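Local structure of TetR-family transcriptional regulator (Streptomyces coelicolor A3, 2QIB) at residues 82-86 with 207-212; 88-92 with 180-186. The protein probably binds cis-regulatory DNA through an N-terminal helix-turn-helix domain and regulates transcription. All blocks are in the same frame, centred on the assembly; numbering follows the deposited sequence.

Contact 1: 82-86 with 207-212; sequences GPLGA and VLADEP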
loop_
_atom_site.group_PDB
_atom_site.type_symbol
_atom_site.label_atom_id
_atom_site.label_comp_id
_atom_site.label_asym_id
_atom_site.label_seq_id
_atom_site.Cartn_x
_atom_site.Cartn_y
_atom_site.Cartn_z
ATOM N N GLY A 82 -4.574 -16.388 -23.570
ATOM C CA GLY A 82 -5.142 -17.303 -22.571
ATOM C C GLY A 82 -5.838 -16.575 -21.424
ATOM O O GLY A 82 -5.905 -15.344 -21.423
ATOM N N PRO A 83 -6.329 -17.328 -20.421
ATOM C CA PRO A 83 -7.100 -16.731 -19.309
ATOM C C PRO A 83 -6.248 -15.662 -18.607
ATOM O O PRO A 83 -5.039 -15.848 -18.442
ATOM C CB PRO A 83 -7.284 -17.890 -18.328
ATOM C CG PRO A 83 -7.023 -19.105 -19.077
ATOM C CD PRO A 83 -6.131 -18.777 -20.256
ATOM N N LEU A 84 -6.883 -14.568 -18.196
ATOM C CA LEU A 84 -6.153 -13.430 -17.615
ATOM C C LEU A 84 -5.521 -13.776 -16.276
ATOM O O LEU A 84 -4.424 -13.315 -15.978
ATOM C CB LEU A 84 -7.058 -12.207 -17.494
ATOM C CG LEU A 84 -7.133 -11.357 -18.763
ATOM C CD1 LEU A 84 -7.927 -12.073 -19.850
ATOM C CD2 LEU A 84 -7.692 -9.954 -18.489
ATOM N N GLY A 85 -6.213 -14.583 -15.474
ATOM C CA GLY A 85 -5.704 -14.939 -14.140
ATOM C C GLY A 85 -4.335 -15.593 -14.239
ATOM O O GLY A 85 -3.413 -15.244 -13.494
ATOM N N ALA A 86 -4.193 -16.531 -15.182
ATOM C CA ALA A 86 -2.913 -17.213 -15.381
ATOM C C ALA A 86 -1.786 -16.266 -15.812
ATOM O O ALA A 86 -0.633 -16.475 -15.427
ATOM C CB ALA A 86 -3.076 -18.368 -16.418
ATOM N N VAL A 207 -14.083 -10.401 -17.921
ATOM C CA VAL A 207 -12.851 -10.975 -17.423
ATOM C C VAL A 207 -13.042 -12.406 -16.914
ATOM O O VAL A 207 -12.299 -13.317 -17.288
ATOM C CB VAL A 207 -12.207 -10.062 -16.345
ATOM C CG1 VAL A 207 -11.071 -10.793 -15.653
ATOM C CG2 VAL A 207 -11.710 -8.789 -17.009
ATOM N N LEU A 208 -14.045 -12.617 -16.074
ATOM C CA LEU A 208 -14.348 -13.968 -15.586
ATOM C C LEU A 208 -14.869 -14.975 -16.640
ATOM O O LEU A 208 -14.702 -16.170 -16.477
ATOM C CB LEU A 208 -15.270 -13.893 -14.375
ATOM C CG LEU A 208 -14.631 -13.104 -13.234
ATOM C CD1 LEU A 208 -15.663 -12.784 -12.159
ATOM C CD2 LEU A 208 -13.415 -13.851 -12.634
ATOM N N ALA A 209 -15.459 -14.491 -17.735
ATOM C CA ALA A 209 -15.888 -15.377 -18.829
ATOM C C ALA A 209 -14.675 -15.965 -19.570
ATOM O O ALA A 209 -14.786 -16.978 -20.272
ATOM C CB ALA A 209 -16.798 -14.625 -19.809
ATOM N N ASP A 210 -13.522 -15.315 -19.427
ATOM C CA ASP A 210 -12.292 -15.754 -20.077
ATOM C C ASP A 210 -11.531 -16.796 -19.253
ATOM O O ASP A 210 -10.516 -17.332 -19.719
ATOM C CB ASP A 210 -11.368 -14.552 -20.375
ATOM C CG ASP A 210 -11.800 -13.753 -21.617
ATOM O OD1 ASP A 210 -12.611 -14.252 -22.421
ATOM O OD2 ASP A 210 -11.298 -12.611 -21.795
ATOM N N GLU A 211 -11.993 -17.055 -18.029
ATOM C CA GLU A 211 -11.415 -18.106 -17.198
ATOM C C GLU A 211 -12.050 -19.451 -17.569
ATOM O O GLU A 211 -13.244 -19.493 -17.842
ATOM C CB GLU A 211 -11.694 -17.823 -15.716
ATOM C CG GLU A 211 -10.999 -16.581 -15.114
ATOM C CD GLU A 211 -9.474 -16.675 -15.132
ATOM O OE1 GLU A 211 -8.922 -17.684 -14.623
ATOM O OE2 GLU A 211 -8.840 -15.720 -15.631
ATOM N N PRO A 212 -11.279 -20.553 -17.560
ATOM C CA PRO A 212 -11.922 -21.847 -17.845
ATOM C C PRO A 212 -12.828 -22.255 -16.673
ATOM O O PRO A 212 -12.552 -21.884 -15.523
ATOM C CB PRO A 212 -10.746 -22.811 -17.955
ATOM C CG PRO A 212 -9.679 -22.187 -17.098
ATOM C CD PRO A 212 -9.839 -20.701 -17.284
HETATM O O HOH W 1 -9.696 -14.179 -17.541
HETATM O O HOH W 2 -6.460 -18.350 -15.106
#

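Contact 2: 88-92 with 180-186; sequences LLRVM and TQLVHDF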
loop_
_atom_site.group_PDB
_atom_site.type_symbol
_atom_site.label_atom_id
_atom_site.label_comp_id
_atom_site.label_asym_id
_atom_site.label_seq_id
_atom_site.Cartn_x
_atom_site.Cartn_y
_atom_site.Cartn_z
ATOM N N LEU A 88 -1.600 -13.063 -14.981
ATOM C CA LEU A 88 -1.215 -12.355 -13.747
ATOM C C LEU A 88 -0.389 -13.246 -12.806
ATOM O O LEU A 88 0.594 -12.772 -12.202
ATOM C CB LEU A 88 -2.450 -11.789 -13.043
ATOM C CG LEU A 88 -2.169 -10.947 -11.782
ATOM C CD1 LEU A 88 -1.279 -9.733 -12.094
ATOM C CD2 LEU A 88 -3.514 -10.464 -11.225
ATOM N N LEU A 89 -0.759 -14.522 -12.681
ATOM C CA LEU A 89 0.003 -15.435 -11.829
ATOM C C LEU A 89 1.446 -15.528 -12.312
ATOM O O LEU A 89 2.372 -15.523 -11.495
ATOM C CB LEU A 89 -0.644 -16.832 -11.774
ATOM C CG LEU A 89 0.017 -17.789 -10.777
ATOM C CD1 LEU A 89 0.034 -17.205 -9.341
ATOM C CD2 LEU A 89 -0.669 -19.172 -10.829
ATOM N N ARG A 90 1.647 -15.588 -13.630
ATOM C CA ARG A 90 3.024 -15.651 -14.163
ATOM C C ARG A 90 3.838 -14.410 -13.792
ATOM O O ARG A 90 5.012 -14.490 -13.361
ATOM C CB ARG A 90 3.017 -15.880 -15.679
ATOM C CG ARG A 90 2.654 -17.336 -15.970
ATOM C CD ARG A 90 2.790 -17.679 -17.461
ATOM N NE ARG A 90 1.758 -17.044 -18.273
ATOM C CZ ARG A 90 0.554 -17.558 -18.529
ATOM N NH1 ARG A 90 0.174 -18.728 -18.002
ATOM N NH2 ARG A 90 -0.282 -16.871 -19.292
ATOM N N VAL A 91 3.197 -13.243 -13.943
ATOM C CA VAL A 91 3.869 -12.005 -13.547
ATOM C C VAL A 91 4.130 -12.015 -12.019
ATOM O O VAL A 91 5.197 -11.592 -11.554
ATOM C CB VAL A 91 3.032 -10.765 -13.896
ATOM C CG1 VAL A 91 3.752 -9.491 -13.381
ATOM C CG2 VAL A 91 2.804 -10.687 -15.403
HETATM N N MSE A 92 3.162 -12.461 -11.223
HETATM C CA MSE A 92 3.402 -12.537 -9.758
HETATM C C MSE A 92 4.627 -13.411 -9.400
HETATM O O MSE A 92 5.356 -13.095 -8.474
HETATM C CB MSE A 92 2.170 -13.041 -9.004
HETATM C CG MSE A 92 0.958 -12.095 -9.028
HETATM SE SE MSE A 92 1.389 -10.410 -8.126
HETATM C CE MSE A 92 2.064 -9.380 -9.664
ATOM N N THR A 180 -0.801 -16.693 -5.576
ATOM C CA THR A 180 -2.199 -17.068 -5.884
ATOM C C THR A 180 -3.174 -16.152 -5.166
ATOM O O THR A 180 -4.191 -15.708 -5.738
ATOM C CB THR A 180 -2.441 -18.550 -5.529
ATOM O OG1 THR A 180 -1.736 -19.324 -6.522
ATOM C CG2 THR A 180 -3.916 -18.884 -5.601
ATOM N N GLN A 181 -2.867 -15.869 -3.907
ATOM C CA GLN A 181 -3.699 -14.939 -3.128
ATOM C C GLN A 181 -3.854 -13.582 -3.793
ATOM O O GLN A 181 -4.980 -13.068 -3.864
ATOM C CB GLN A 181 -3.097 -14.770 -1.747
ATOM C CG GLN A 181 -3.968 -13.859 -0.796
ATOM C CD GLN A 181 -3.676 -14.136 0.642
ATOM O OE1 GLN A 181 -4.060 -15.192 1.150
ATOM N NE2 GLN A 181 -3.065 -13.169 1.340
ATOM N N LEU A 182 -2.765 -13.015 -4.303
ATOM C CA LEU A 182 -2.843 -11.695 -4.953
ATOM C C LEU A 182 -3.700 -11.735 -6.244
ATOM O O LEU A 182 -4.432 -10.760 -6.539
ATOM C CB LEU A 182 -1.448 -11.156 -5.267
ATOM C CG LEU A 182 -0.827 -10.556 -3.997
ATOM C CD1 LEU A 182 0.655 -10.330 -4.217
ATOM C CD2 LEU A 182 -1.521 -9.229 -3.501
ATOM N N VAL A 183 -3.623 -12.848 -6.977
ATOM C CA VAL A 183 -4.470 -13.030 -8.159
ATOM C C VAL A 183 -5.952 -13.096 -7.759
ATOM O O VAL A 183 -6.792 -12.360 -8.328
ATOM C CB VAL A 183 -4.057 -14.276 -8.985
ATOM C CG1 VAL A 183 -5.027 -14.459 -10.187
ATOM C CG2 VAL A 183 -2.619 -14.083 -9.445
ATOM N N HIS A 184 -6.274 -13.927 -6.760
ATOM C CA HIS A 184 -7.641 -13.965 -6.252
ATOM C C HIS A 184 -8.088 -12.616 -5.686
ATOM O O HIS A 184 -9.223 -12.208 -5.910
ATOM C CB HIS A 184 -7.755 -15.001 -5.166
ATOM C CG HIS A 184 -7.662 -16.407 -5.674
ATOM N ND1 HIS A 184 -8.242 -16.809 -6.865
ATOM C CD2 HIS A 184 -7.114 -17.517 -5.123
ATOM C CE1 HIS A 184 -8.050 -18.109 -7.021
ATOM N NE2 HIS A 184 -7.349 -18.559 -5.992
ATOM N N ASP A 185 -7.188 -11.931 -4.974
ATOM C CA ASP A 185 -7.487 -10.594 -4.420
ATOM C C ASP A 185 -7.910 -9.627 -5.521
ATOM O O ASP A 185 -8.818 -8.857 -5.326
ATOM C CB ASP A 185 -6.272 -10.005 -3.728
ATOM C CG ASP A 185 -5.959 -10.696 -2.390
ATOM O OD1 ASP A 185 -6.856 -11.376 -1.848
ATOM O OD2 ASP A 185 -4.806 -10.520 -1.880
ATOM N N PHE A 186 -7.252 -9.687 -6.673
ATOM C CA PHE A 186 -7.568 -8.785 -7.774
ATOM C C PHE A 186 -9.022 -9.044 -8.211
ATOM O O PHE A 186 -9.805 -8.116 -8.347
ATOM C CB PHE A 186 -6.573 -9.012 -8.950
ATOM C CG PHE A 186 -6.653 -7.932 -10.034
ATOM C CD1 PHE A 186 -5.693 -6.935 -10.120
ATOM C CD2 PHE A 186 -7.677 -7.981 -10.989
ATOM C CE1 PHE A 186 -5.773 -5.908 -11.110
ATOM C CE2 PHE A 186 -7.780 -6.992 -11.989
ATOM C CZ PHE A 186 -6.823 -5.955 -12.048
#

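Contact 1: 82-86 with 207-212
OE2 of E211 accepts two hydrogens. One comes from the backbone of G85, with G85 N 2.9 Å from E211 OE2 and an N-H...O angle of 157°. This bond uses the syn lone pair of OE2. The other comes from water 1, whose oxygen lies 2.6 Å from E211 OE2. The same water also donates to V207 O and accepts from L84 N, so it bridges the two backbones as well. L84 N itself is near OE2, but the angle is too poor for a direct bond. The other carboxylate oxygen, OE1, accepts from water 2, which also takes a weak bond from A86 N. E211 bends at chi2 (-63°), which folds the carboxylate back to the helix start.

Here the N-terminal end of helix 84-101, with P83 at the N-cap position, meets the turn after helix 198-209. Both lie in the C-terminal helical region of a TetR-type regulator, beyond the predicted helix-turn-helix. The positive end of the helix dipole is likely to stabilise the carboxylate charge. With an alanine here in place of E211, G85 N would probably lose its acceptor, and both waters a partner.

Carbon contacts of mixed kind flank the polar centre. P83 CG makes an apolar contact with P212 CD at 3.7 Å, the two side chains crossing at about a right angle. P83 CA makes a C-H...O contact of 3.5 Å to D210 O. L84 CD1 lies 3.9 Å from the carboxylate oxygen D210 OD2. The apolar approach of L84 CD2 to V207 CG2 is loose, at 4.4 Å, and both side chains also touch L140 of helix 119-140.

Contact 2: 88-92 with 180-186
The ring of F186 meets L88 CD2 obliquely, and W156 of helix 147-168 packs against the same ring edge-to-face. L88 CD2 also lies 4.1 Å from F186 CB, with the two side chains crossing at about a right angle. L88 and M92 both touch W156, so this indole borders the contact. The ring of H184, in the same helix as F186, meets Y196 of the second subunit with the planes almost parallel, about 5° apart.

V183 meets three residues of segment 88-92, and its CG2 does the touching. This methyl lies 3.8 Å from L89 N, close over the helix backbone. It is 3.9 Å from L88 CG and 4.1 Å from M92 CG. L88 and V183 slide past each other in opposite directions. CG of L88 stands opposite its own backbone N (chi1 -176°), which carries the branch alongside V183 and on to F186. V183 sits among residues 85, 88, 89 and 92, a spacing resembling a knobs-into-holes site.

On the buried side the selenium of selenomethionine M92 rests 4.0 Å from L182 CD1, their side chains crossing at about a right angle. Toward the more exposed side L89 CD1 lies 3.9 Å from T180 OG1. No hydrogen bond crosses between the segments.

The axes of segments 88-92 and 180-186 approach to 9.3 Å, with their directions 138° apart, closer to antiparallel than to parallel. Helix 175-194 packs on helix 84-101 with one face and on the second subunit with another, an arrangement typical of the helical C-terminal domain of dimeric TetR-family regulators.

Both contacts use helix 84-101. Contact 1 holds its first turn against the turn after helix 198-209. Contact 2 holds the next turns against helix 175-194, which comes just before helix 198-209 in the chain. Their centres are 12 Å apart, and they meet where G85 O packs 3.8 Å from V183 CG1. Contact 1 lies at the surface, its centre about 22 Å from the chain's centre, and relies on a carboxylate, backbone N-H groups and waters. Contact 2 lies deeper, its centre about 12 Å from the chain's centre, is partly buried, and is apolar. In sequence, both segments of contact 2 fall between those of contact 1.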